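Local coordinates for proton-dependent oligopeptide transporter family protein (Xanthomonas campestris, PDB 6EI3) that probably carries small peptides across the bacterial membrane together with protons, as a POT-family member of the major facilitator superfamily, at residues L25-I30 and L161-L166; I371-V376 and E410-A415; A377-G382 and F478-A483. All coordinates share one frame; numbering follows the deposited sequence.

Contact 1 of 3, residues L25-I30 and L161-L166; sequences LVQFLI and LALKHL. With 78M ((2S)-2,3-dihydroxypropyl(7Z)-pentadec-7-enoate), chain I; 78M ((2S)-2,3-dihydroxypropyl(7Z)-pentadec-7-enoate), chain L.
Leu163 reaches across to Phe28 with one branch of its side chain, and this methyl makes most of the contact. Its CD2 lies 3.8 Å from the backbone N of Phe28 and 4.1 Å from the CB of Phe28, so it rests on the root of the phenylalanine and not on the end of its ring. CG of Leu163 stands anti to its own backbone N (chi1 -179°), which carries both methyls outward from helix 137-165. CD1 approaches the Phe28 ring obliquely. Gln27 adds the third surface: its CG comes to 4.2 Å from CD2 of Leu163, an aliphatic touch, while its amide oxygen is hydrogen-bonded to Ser329. No hydrogen bond joins the two segments, the closest CA atoms (Phe28 and Leu163) are 7.5 Å apart, and the interface buries just 114 Å², all of which marks a slight apolar packing. Two monoacylglycerol lipids lie along segment 161-166. NE2 of His165 is 2.8 Å from hydroxyl O21 of the chain I lipid, and ND1 of His165 is 3.2 Å from C17 of the chain L lipid. At this lipid-facing side of the helical major facilitator fold, the Leu163 contact sets the short helix 25-30 against the C-terminal end of helix 137-165; helix 168-188 borders the pair through Pro168 at Phe28 and Ala171 at Leu163, and helices 40-60 and 312-317 pack on helix 25-30.

Contact 2 of 3, residues I371-V376 and E410-A415; sequences IAFSGV and EVLVSA. With 78M ((2S)-2,3-dihydroxypropyl(7Z)-pentadec-7-enoate), chain J; 78M ((2S)-2,3-dihydroxypropyl(7Z)-pentadec-7-enoate), chain F.
Ile371 meets Val413 and Phe373 meets Leu412, two apolar pairs that account for the side-chain contacts between the segments. In the first, CG1 of Ile371 lies 4.1 Å from CG2 of Val413, the two side chains slanting across each other; chi1 of 61° places CG1 of the valine between its backbone N and carbonyl carbon and turns CG2, the touching methyl, anti to the N. In the second, CD1 of Leu412 comes obliquely to the Phe373 ring, 4.1 Å from its CD2. Helices 363-389 and 400-424, which follow one another in the chain, are joined here as transmembrane helices of the major facilitator fold of the POT family. Lipid contacts form a second group. The end of the chain F acyl tail reaches the Phe373 ring at its edge, C15 being 3.8 Å from CE1 of Phe373, and C11 of the chain J lipid approaches CE2 of Phe373 at 4.0 Å. The tails also touch Val376 and Ala372. No hydrogen bond crosses between the segments; OG of Ser374 instead donates to O of Ile371 at 2.8 Å, with a C=O...donor angle of 133°, which uses the proton of the buried hydroxyl within its own helix. The same oxygen also accepts from N of Gly375.

Contact 3 of 3, residues A377-G382 and F478-A483; sequences AWIAVG and FFAAFA. With 78M ((2S)-2,3-dihydroxypropyl(7Z)-pentadec-7-enoate), chain F.
Ala480 presents the small bump at the middle of this interface, and the hollow that takes it lies between Trp378 and Ile379. Its CB is 3.8 Å from CB of Trp378 and 3.7 Å from CD1 of Ile379, so a single methyl touches the root of the tryptophan side chain and the end of the isoleucine together. The fit is close at the backbone as well: the CA atoms of Trp378 and Ala480 are 4.9 Å apart. The contact packs two helices of the helical major facilitator fold, 363-389 and 471-495, whose segment axes approach to 8.3 Å while running almost antiparallel, at 167°. Ile379 gets there through its delta carbon. Its CG1 is anti to the carbonyl carbon, and the second torsion then brings CD1 over to the alanine.

Beside that methyl, Phe479 and Trp378 lie next to each other and point the same way. CB of Phe479 sits above one face of the indole, toward the rim of the ring system, 3.7 Å from CE3 of Trp378. This CB lies 4.2 Å from the centroid of the six-membered ring of Trp378 and 28° off its normal, a CH-pi contact. The phenyl ring itself is turned by 59° from the indole plane and meets it obliquely. Elsewhere on helix 363-389, CB of Ala380 faces the chain F lipid, 3.9 Å from its C8.

All four residues that touch are buried, and hydrogen bonds between the segments are absent. NE1 of Trp378 is turned to a weak bond with O of Leu305. The two helices are therefore held here by dispersion and ring-face contacts, and the close backbone approach is consistent with the small side chain of Ala480.

In the fold
From the N terminus, contact 1 comes first: its two segments, 131 residues apart, close a largely helical loop that sets helix 25-30 beside the end of helix 137-165. The chain then runs on, and contacts 2 and 3 follow in series with it. These two cross, because 371-376 and 377-382 are consecutive on helix 363-389, whereas their partners, 410-415 and 478-483, come later in the same order. Contact 2 ties helix 363-389 to helix 400-424, closing a loop of 33 intervening residues, and contact 3 ties it to helix 471-495, closing one of 95. Contacts 2 and 3 touch, with centres 12 Å apart, and share the chain F lipid; contact 1 stands 29 and 27 Å away, centre to centre.

Contact 1 of 3, residues L25-I30 and L161-L166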
# COMPACT_ATOMS: atom_id res chain seq x y z
N LEU A 25 3.89 -0.04 16.08
CA LEU A 25 3.14 1.20 16.32
C LEU A 25 1.84 1.01 17.14
O LEU A 25 1.64 1.72 18.13
CB LEU A 25 2.87 1.97 15.00
CG LEU A 25 2.20 3.37 15.14
CD1 LEU A 25 3.02 4.30 16.08
CD2 LEU A 25 2.07 4.06 13.77
N VAL A 26 0.96 0.09 16.73
CA VAL A 26 -0.31 -0.15 17.42
C VAL A 26 -0.09 -0.73 18.85
O VAL A 26 -0.72 -0.24 19.79
CB VAL A 26 -1.27 -1.00 16.55
CG1 VAL A 26 -2.49 -1.46 17.34
CG2 VAL A 26 -1.73 -0.18 15.35
N GLN A 27 0.82 -1.72 19.00
CA GLN A 27 1.09 -2.30 20.32
C GLN A 27 1.68 -1.23 21.24
O GLN A 27 1.33 -1.19 22.42
CB GLN A 27 2.02 -3.52 20.21
CG GLN A 27 2.20 -4.24 21.57
CD GLN A 27 2.21 -5.74 21.49
OE1 GLN A 27 2.47 -6.34 20.44
NE2 GLN A 27 1.93 -6.40 22.61
N PHE A 28 2.54 -0.34 20.72
CA PHE A 28 3.04 0.76 21.54
C PHE A 28 1.86 1.70 21.88
O PHE A 28 1.70 2.08 23.04
CB PHE A 28 4.15 1.57 20.80
CG PHE A 28 4.32 2.96 21.40
CD1 PHE A 28 4.86 3.12 22.67
CD2 PHE A 28 3.88 4.09 20.71
CE1 PHE A 28 4.95 4.40 23.25
CE2 PHE A 28 3.99 5.36 21.29
CZ PHE A 28 4.54 5.51 22.54
N LEU A 29 1.07 2.11 20.86
CA LEU A 29 -0.01 3.09 21.10
C LEU A 29 -1.07 2.68 22.11
O LEU A 29 -1.48 3.50 22.92
CB LEU A 29 -0.69 3.50 19.78
CG LEU A 29 0.11 4.45 18.85
CD1 LEU A 29 -0.56 4.55 17.49
CD2 LEU A 29 0.29 5.85 19.47
N ILE A 30 -1.53 1.43 22.07
CA ILE A 30 -2.65 0.95 22.88
C ILE A 30 -2.40 1.04 24.40
O ILE A 30 -3.37 1.22 25.12
CB ILE A 30 -3.13 -0.45 22.40
CG1 ILE A 30 -4.61 -0.70 22.77
CG2 ILE A 30 -2.21 -1.60 22.84
CD1 ILE A 30 -5.61 0.17 22.01
N LEU A 161 10.30 -7.23 20.74
CA LEU A 161 11.02 -7.71 21.93
C LEU A 161 11.74 -6.53 22.58
O LEU A 161 11.77 -6.45 23.81
CB LEU A 161 12.04 -8.82 21.58
CG LEU A 161 11.49 -10.23 21.34
CD1 LEU A 161 12.63 -11.21 21.16
CD2 LEU A 161 10.62 -10.71 22.50
N ALA A 162 12.33 -5.61 21.77
CA ALA A 162 12.94 -4.38 22.29
C ALA A 162 11.84 -3.54 22.99
O ALA A 162 12.09 -3.01 24.07
CB ALA A 162 13.56 -3.57 21.15
N LEU A 163 10.64 -3.45 22.39
CA LEU A 163 9.52 -2.70 22.99
C LEU A 163 9.10 -3.31 24.32
O LEU A 163 9.00 -2.59 25.32
CB LEU A 163 8.29 -2.66 22.03
CG LEU A 163 7.04 -1.88 22.57
CD1 LEU A 163 7.33 -0.38 22.78
CD2 LEU A 163 5.82 -2.09 21.68
N LYS A 164 8.87 -4.62 24.33
CA LYS A 164 8.42 -5.35 25.51
C LYS A 164 9.41 -5.33 26.68
O LYS A 164 9.00 -5.15 27.82
CB LYS A 164 8.07 -6.80 25.14
CG LYS A 164 7.12 -7.47 26.15
CD LYS A 164 7.09 -8.97 25.96
CE LYS A 164 6.44 -9.66 27.15
NZ LYS A 164 4.98 -9.81 26.97
N HIS A 165 10.71 -5.54 26.40
CA HIS A 165 11.69 -5.67 27.50
C HIS A 165 12.54 -4.45 27.75
O HIS A 165 13.00 -4.27 28.87
CB HIS A 165 12.58 -6.90 27.28
CG HIS A 165 11.79 -8.14 26.96
ND1 HIS A 165 10.94 -8.72 27.89
CD2 HIS A 165 11.72 -8.85 25.81
CE1 HIS A 165 10.38 -9.75 27.28
NE2 HIS A 165 10.82 -9.88 26.03
N LEU A 166 12.79 -3.62 26.73
CA LEU A 166 13.64 -2.44 26.87
C LEU A 166 12.86 -1.13 26.92
O LEU A 166 13.32 -0.18 27.54
CB LEU A 166 14.72 -2.38 25.75
CG LEU A 166 15.49 -3.67 25.37
CD1 LEU A 166 16.47 -3.40 24.23
CD2 LEU A 166 16.24 -4.27 26.55
O21 78M I . 11.86 -12.47 26.11
C20 78M I . 12.07 -12.64 27.51
C18 78M I . 13.22 -13.57 27.78
O19 78M I . 13.19 -13.98 29.15
C17 78M I . 14.58 -12.96 27.47
O2 78M I . 14.57 -12.42 26.13
C1 78M I . 14.88 -13.22 25.10
O1 78M I . 15.00 -14.41 25.20
C2 78M I . 15.04 -12.44 23.83
C3 78M I . 16.17 -12.94 22.95
C4 78M I . 16.24 -12.24 21.61
C5 78M I . 17.61 -11.66 21.30
C6 78M I . 17.63 -10.78 20.06
C7 78M I . 18.21 -11.46 18.86
C8 78M I . 19.26 -11.08 18.16
C9 78M I . 20.14 -9.89 18.40
C10 78M I . 21.05 -9.55 17.22
C11 78M I . 22.15 -8.56 17.57
C12 78M I . 23.01 -8.14 16.39
C13 78M I . 22.70 -6.75 15.84
C15 78M I . 23.71 -6.77 13.49
C14 78M I . 22.45 -6.70 14.33
O21 78M L . 12.46 -8.76 32.72
C20 78M L . 13.36 -9.84 32.48
C18 78M L . 12.89 -10.68 31.31
O19 78M L . 13.54 -11.95 31.32
C17 78M L . 13.08 -9.99 29.98
O2 78M L . 14.42 -10.24 29.49
C1 78M L . 15.27 -9.21 29.43
O1 78M L . 15.11 -8.16 29.99
C2 78M L . 16.45 -9.54 28.56
C3 78M L . 16.57 -8.68 27.30
C4 78M L . 15.63 -9.08 26.18
C5 78M L . 16.21 -8.92 24.78
C6 78M L . 15.80 -7.64 24.06
C7 78M L . 16.00 -7.71 22.56
C8 78M L . 17.07 -7.33 21.86
C9 78M L . 18.36 -6.76 22.37
C10 78M L . 19.35 -6.32 21.28
C11 78M L . 19.31 -4.83 20.97
C12 78M L . 20.48 -4.28 20.15
C13 78M L . 20.58 -4.75 18.69
C15 78M L . 19.70 -4.60 16.31
C14 78M L . 19.49 -4.23 17.76

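Contact 2 of 3, residues I371-V376 and E410-A415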
# COMPACT_ATOMS: atom_id res chain seq x y z
N ILE A 371 -8.34 -12.11 -3.85
CA ILE A 371 -9.25 -11.27 -3.06
C ILE A 371 -10.14 -12.18 -2.21
O ILE A 371 -10.33 -11.91 -1.02
CB ILE A 371 -10.08 -10.32 -3.95
CG1 ILE A 371 -9.16 -9.44 -4.84
CG2 ILE A 371 -11.06 -9.46 -3.12
CD1 ILE A 371 -9.91 -8.72 -5.99
N ALA A 372 -10.64 -13.27 -2.81
CA ALA A 372 -11.48 -14.26 -2.16
C ALA A 372 -10.77 -14.92 -0.95
O ALA A 372 -11.36 -14.98 0.13
CB ALA A 372 -11.92 -15.31 -3.17
N PHE A 373 -9.49 -15.33 -1.10
CA PHE A 373 -8.71 -15.93 -0.02
C PHE A 373 -8.45 -14.96 1.14
O PHE A 373 -8.44 -15.41 2.29
CB PHE A 373 -7.40 -16.55 -0.51
CG PHE A 373 -7.58 -18.00 -0.90
CD1 PHE A 373 -7.61 -19.00 0.07
CD2 PHE A 373 -7.73 -18.37 -2.23
CE1 PHE A 373 -7.79 -20.34 -0.29
CE2 PHE A 373 -7.89 -19.71 -2.59
CZ PHE A 373 -7.93 -20.69 -1.61
N SER A 374 -8.33 -13.65 0.86
CA SER A 374 -8.18 -12.65 1.91
C SER A 374 -9.51 -12.60 2.72
O SER A 374 -9.48 -12.47 3.94
CB SER A 374 -7.77 -11.29 1.35
OG SER A 374 -8.86 -10.51 0.86
N GLY A 375 -10.63 -12.81 2.04
CA GLY A 375 -11.95 -12.91 2.67
C GLY A 375 -12.03 -14.13 3.58
O GLY A 375 -12.49 -14.02 4.72
N VAL A 376 -11.51 -15.27 3.11
CA VAL A 376 -11.46 -16.54 3.88
C VAL A 376 -10.60 -16.36 5.14
O VAL A 376 -10.98 -16.84 6.20
CB VAL A 376 -11.02 -17.74 2.98
CG1 VAL A 376 -10.98 -19.06 3.78
CG2 VAL A 376 -11.94 -17.89 1.77
N GLU A 410 -2.35 -12.60 -0.83
CA GLU A 410 -1.37 -11.57 -1.20
C GLU A 410 -0.53 -11.99 -2.41
O GLU A 410 -0.44 -11.23 -3.37
CB GLU A 410 -0.45 -11.24 -0.02
CG GLU A 410 0.65 -10.25 -0.39
CD GLU A 410 1.79 -10.09 0.59
OE1 GLU A 410 1.86 -10.85 1.59
OE2 GLU A 410 2.61 -9.18 0.37
N VAL A 411 0.06 -13.20 -2.37
CA VAL A 411 0.87 -13.77 -3.45
C VAL A 411 0.04 -13.88 -4.75
O VAL A 411 0.55 -13.61 -5.84
CB VAL A 411 1.52 -15.12 -3.01
CG1 VAL A 411 2.05 -15.91 -4.20
CG2 VAL A 411 2.64 -14.89 -1.99
N LEU A 412 -1.26 -14.20 -4.62
CA LEU A 412 -2.18 -14.33 -5.75
C LEU A 412 -2.62 -12.98 -6.34
O LEU A 412 -2.74 -12.88 -7.56
CB LEU A 412 -3.42 -15.15 -5.37
CG LEU A 412 -3.28 -16.66 -5.17
CD1 LEU A 412 -4.55 -17.23 -4.52
CD2 LEU A 412 -3.03 -17.38 -6.49
N VAL A 413 -2.90 -11.96 -5.50
CA VAL A 413 -3.40 -10.71 -6.09
C VAL A 413 -2.33 -9.59 -6.12
O VAL A 413 -2.19 -8.91 -7.15
CB VAL A 413 -4.76 -10.25 -5.48
CG1 VAL A 413 -4.68 -9.97 -3.99
CG2 VAL A 413 -5.36 -9.05 -6.24
N SER A 414 -1.61 -9.37 -5.01
CA SER A 414 -0.62 -8.30 -4.89
C SER A 414 0.58 -8.49 -5.78
O SER A 414 0.92 -7.55 -6.50
CB SER A 414 -0.21 -8.09 -3.43
OG SER A 414 0.57 -6.91 -3.33
N ALA A 415 1.17 -9.70 -5.80
CA ALA A 415 2.31 -10.00 -6.67
C ALA A 415 1.91 -10.01 -8.18
O ALA A 415 2.73 -9.67 -9.02
CB ALA A 415 2.93 -11.34 -6.28
O21 78M J . -11.75 -16.25 -20.37
C20 78M J . -11.59 -15.15 -19.47
C18 78M J . -12.17 -15.47 -18.12
O19 78M J . -13.55 -15.84 -18.26
C17 78M J . -12.03 -14.33 -17.15
O2 78M J . -12.61 -14.77 -15.89
C1 78M J . -11.94 -14.49 -14.76
O1 78M J . -10.85 -13.98 -14.74
C2 78M J . -12.73 -14.88 -13.55
C3 78M J . -11.88 -15.50 -12.45
C4 78M J . -12.67 -16.37 -11.48
C5 78M J . -11.77 -17.24 -10.64
C6 78M J . -12.48 -17.99 -9.51
C7 78M J . -11.57 -18.98 -8.84
C8 78M J . -11.66 -19.48 -7.61
C9 78M J . -12.70 -19.19 -6.56
C10 78M J . -12.20 -18.25 -5.46
C11 78M J . -11.35 -18.91 -4.36
C12 78M J . -12.13 -19.64 -3.26
C13 78M J . -13.03 -18.76 -2.40
C15 78M J . -15.06 -18.64 -0.92
C14 78M J . -13.97 -19.52 -1.48
O21 78M F . -11.78 -23.69 20.76
C20 78M F . -12.30 -22.92 19.69
C18 78M F . -12.35 -23.75 18.42
O19 78M F . -11.03 -24.14 18.03
C17 78M F . -13.09 -23.06 17.29
O2 78M F . -12.25 -22.05 16.68
C1 78M F . -11.69 -22.35 15.50
O1 78M F . -11.58 -23.47 15.06
C2 78M F . -11.22 -21.11 14.79
C3 78M F . -10.50 -21.39 13.47
C4 78M F . -11.17 -20.75 12.26
C5 78M F . -12.05 -21.67 11.44
C6 78M F . -12.83 -20.94 10.34
C7 78M F . -12.49 -21.40 8.96
C8 78M F . -11.54 -20.91 8.19
C9 78M F . -11.19 -21.37 6.80
C10 78M F . -10.62 -22.79 6.73
C11 78M F . -10.75 -23.45 5.37
C12 78M F . -9.64 -23.13 4.38
C13 78M F . -9.94 -23.55 2.96
C15 78M F . -9.14 -23.74 0.57
C14 78M F . -8.79 -23.33 1.99

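Contact 3 of 3, residues A377-G382 and F478-A483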
# COMPACT_ATOMS: atom_id res chain seq x y z
N ALA A 377 -9.48 -15.61 5.03
CA ALA A 377 -8.58 -15.30 6.15
C ALA A 377 -9.35 -14.56 7.24
O ALA A 377 -9.21 -14.87 8.42
CB ALA A 377 -7.42 -14.43 5.67
N TRP A 378 -10.21 -13.61 6.82
CA TRP A 378 -11.01 -12.82 7.75
C TRP A 378 -12.19 -13.61 8.33
O TRP A 378 -12.61 -13.29 9.44
CB TRP A 378 -11.39 -11.48 7.11
CG TRP A 378 -10.24 -10.51 7.19
CD1 TRP A 378 -9.06 -10.58 6.51
CD2 TRP A 378 -10.09 -9.45 8.14
NE1 TRP A 378 -8.19 -9.61 6.95
CE2 TRP A 378 -8.82 -8.88 7.93
CE3 TRP A 378 -10.91 -8.92 9.15
CZ2 TRP A 378 -8.37 -7.77 8.65
CZ3 TRP A 378 -10.47 -7.81 9.87
CH2 TRP A 378 -9.19 -7.27 9.64
N ILE A 379 -12.64 -14.71 7.67
CA ILE A 379 -13.65 -15.61 8.26
C ILE A 379 -12.94 -16.32 9.46
O ILE A 379 -13.52 -16.40 10.55
CB ILE A 379 -14.28 -16.64 7.27
CG1 ILE A 379 -15.19 -15.96 6.20
CG2 ILE A 379 -15.04 -17.79 8.02
CD1 ILE A 379 -16.53 -15.28 6.75
N ALA A 380 -11.69 -16.78 9.26
CA ALA A 380 -10.86 -17.41 10.28
C ALA A 380 -10.57 -16.45 11.45
O ALA A 380 -10.74 -16.87 12.59
CB ALA A 380 -9.57 -17.92 9.67
N VAL A 381 -10.18 -15.17 11.17
CA VAL A 381 -9.93 -14.15 12.24
C VAL A 381 -11.19 -13.92 13.09
O VAL A 381 -11.09 -13.79 14.32
CB VAL A 381 -9.35 -12.79 11.74
CG1 VAL A 381 -8.98 -11.88 12.92
CG2 VAL A 381 -8.13 -13.01 10.89
N GLY A 382 -12.34 -13.82 12.43
CA GLY A 382 -13.62 -13.60 13.08
C GLY A 382 -14.04 -14.77 13.94
O GLY A 382 -14.52 -14.58 15.06
N PHE A 478 -17.49 -8.26 8.78
CA PHE A 478 -17.77 -7.20 7.80
C PHE A 478 -16.66 -7.16 6.73
O PHE A 478 -16.97 -7.12 5.54
CB PHE A 478 -17.88 -5.82 8.49
CG PHE A 478 -17.90 -4.69 7.49
CD1 PHE A 478 -19.05 -4.38 6.77
CD2 PHE A 478 -16.75 -3.95 7.23
CE1 PHE A 478 -19.05 -3.36 5.82
CE2 PHE A 478 -16.75 -2.91 6.29
CZ PHE A 478 -17.90 -2.64 5.57
N PHE A 479 -15.37 -7.15 7.14
CA PHE A 479 -14.28 -7.12 6.17
C PHE A 479 -14.23 -8.36 5.29
O PHE A 479 -13.98 -8.21 4.09
CB PHE A 479 -12.93 -6.81 6.82
CG PHE A 479 -12.85 -5.33 7.12
CD1 PHE A 479 -12.66 -4.40 6.10
CD2 PHE A 479 -12.93 -4.87 8.43
CE1 PHE A 479 -12.58 -3.04 6.38
CE2 PHE A 479 -12.83 -3.50 8.71
CZ PHE A 479 -12.67 -2.59 7.69
N ALA A 480 -14.54 -9.57 5.84
CA ALA A 480 -14.64 -10.82 5.08
C ALA A 480 -15.70 -10.69 3.99
O ALA A 480 -15.44 -11.05 2.84
CB ALA A 480 -15.02 -11.97 6.01
N ALA A 481 -16.90 -10.17 4.35
CA ALA A 481 -18.02 -9.96 3.42
C ALA A 481 -17.64 -8.96 2.32
O ALA A 481 -17.97 -9.19 1.16
CB ALA A 481 -19.25 -9.47 4.18
N PHE A 482 -16.96 -7.86 2.71
CA PHE A 482 -16.48 -6.79 1.82
C PHE A 482 -15.49 -7.37 0.79
O PHE A 482 -15.60 -7.04 -0.39
CB PHE A 482 -15.85 -5.65 2.66
CG PHE A 482 -15.31 -4.43 1.94
CD1 PHE A 482 -16.00 -3.88 0.86
CD2 PHE A 482 -14.15 -3.81 2.38
CE1 PHE A 482 -15.52 -2.72 0.22
CE2 PHE A 482 -13.67 -2.65 1.75
CZ PHE A 482 -14.36 -2.11 0.68
N ALA A 483 -14.59 -8.27 1.22
CA ALA A 483 -13.64 -8.93 0.32
C ALA A 483 -14.36 -9.88 -0.63
O ALA A 483 -14.03 -9.93 -1.81
CB ALA A 483 -12.58 -9.68 1.10
O21 78M F . -11.78 -23.69 20.76
C20 78M F . -12.30 -22.92 19.69
C18 78M F . -12.35 -23.75 18.42
O19 78M F . -11.03 -24.14 18.03
C17 78M F . -13.09 -23.06 17.29
O2 78M F . -12.25 -22.05 16.68
C1 78M F . -11.69 -22.35 15.50
O1 78M F . -11.58 -23.47 15.06
C2 78M F . -11.22 -21.11 14.79
C3 78M F . -10.50 -21.39 13.47
C4 78M F . -11.17 -20.75 12.26
C5 78M F . -12.05 -21.67 11.44
C6 78M F . -12.83 -20.94 10.34
C7 78M F . -12.49 -21.40 8.96
C8 78M F . -11.54 -20.91 8.19
C9 78M F . -11.19 -21.37 6.80
C10 78M F . -10.62 -22.79 6.73
C11 78M F . -10.75 -23.45 5.37
C12 78M F . -9.64 -23.13 4.38
C13 78M F . -9.94 -23.55 2.96
C15 78M F . -9.14 -23.74 0.57
C14 78M F . -8.79 -23.33 1.99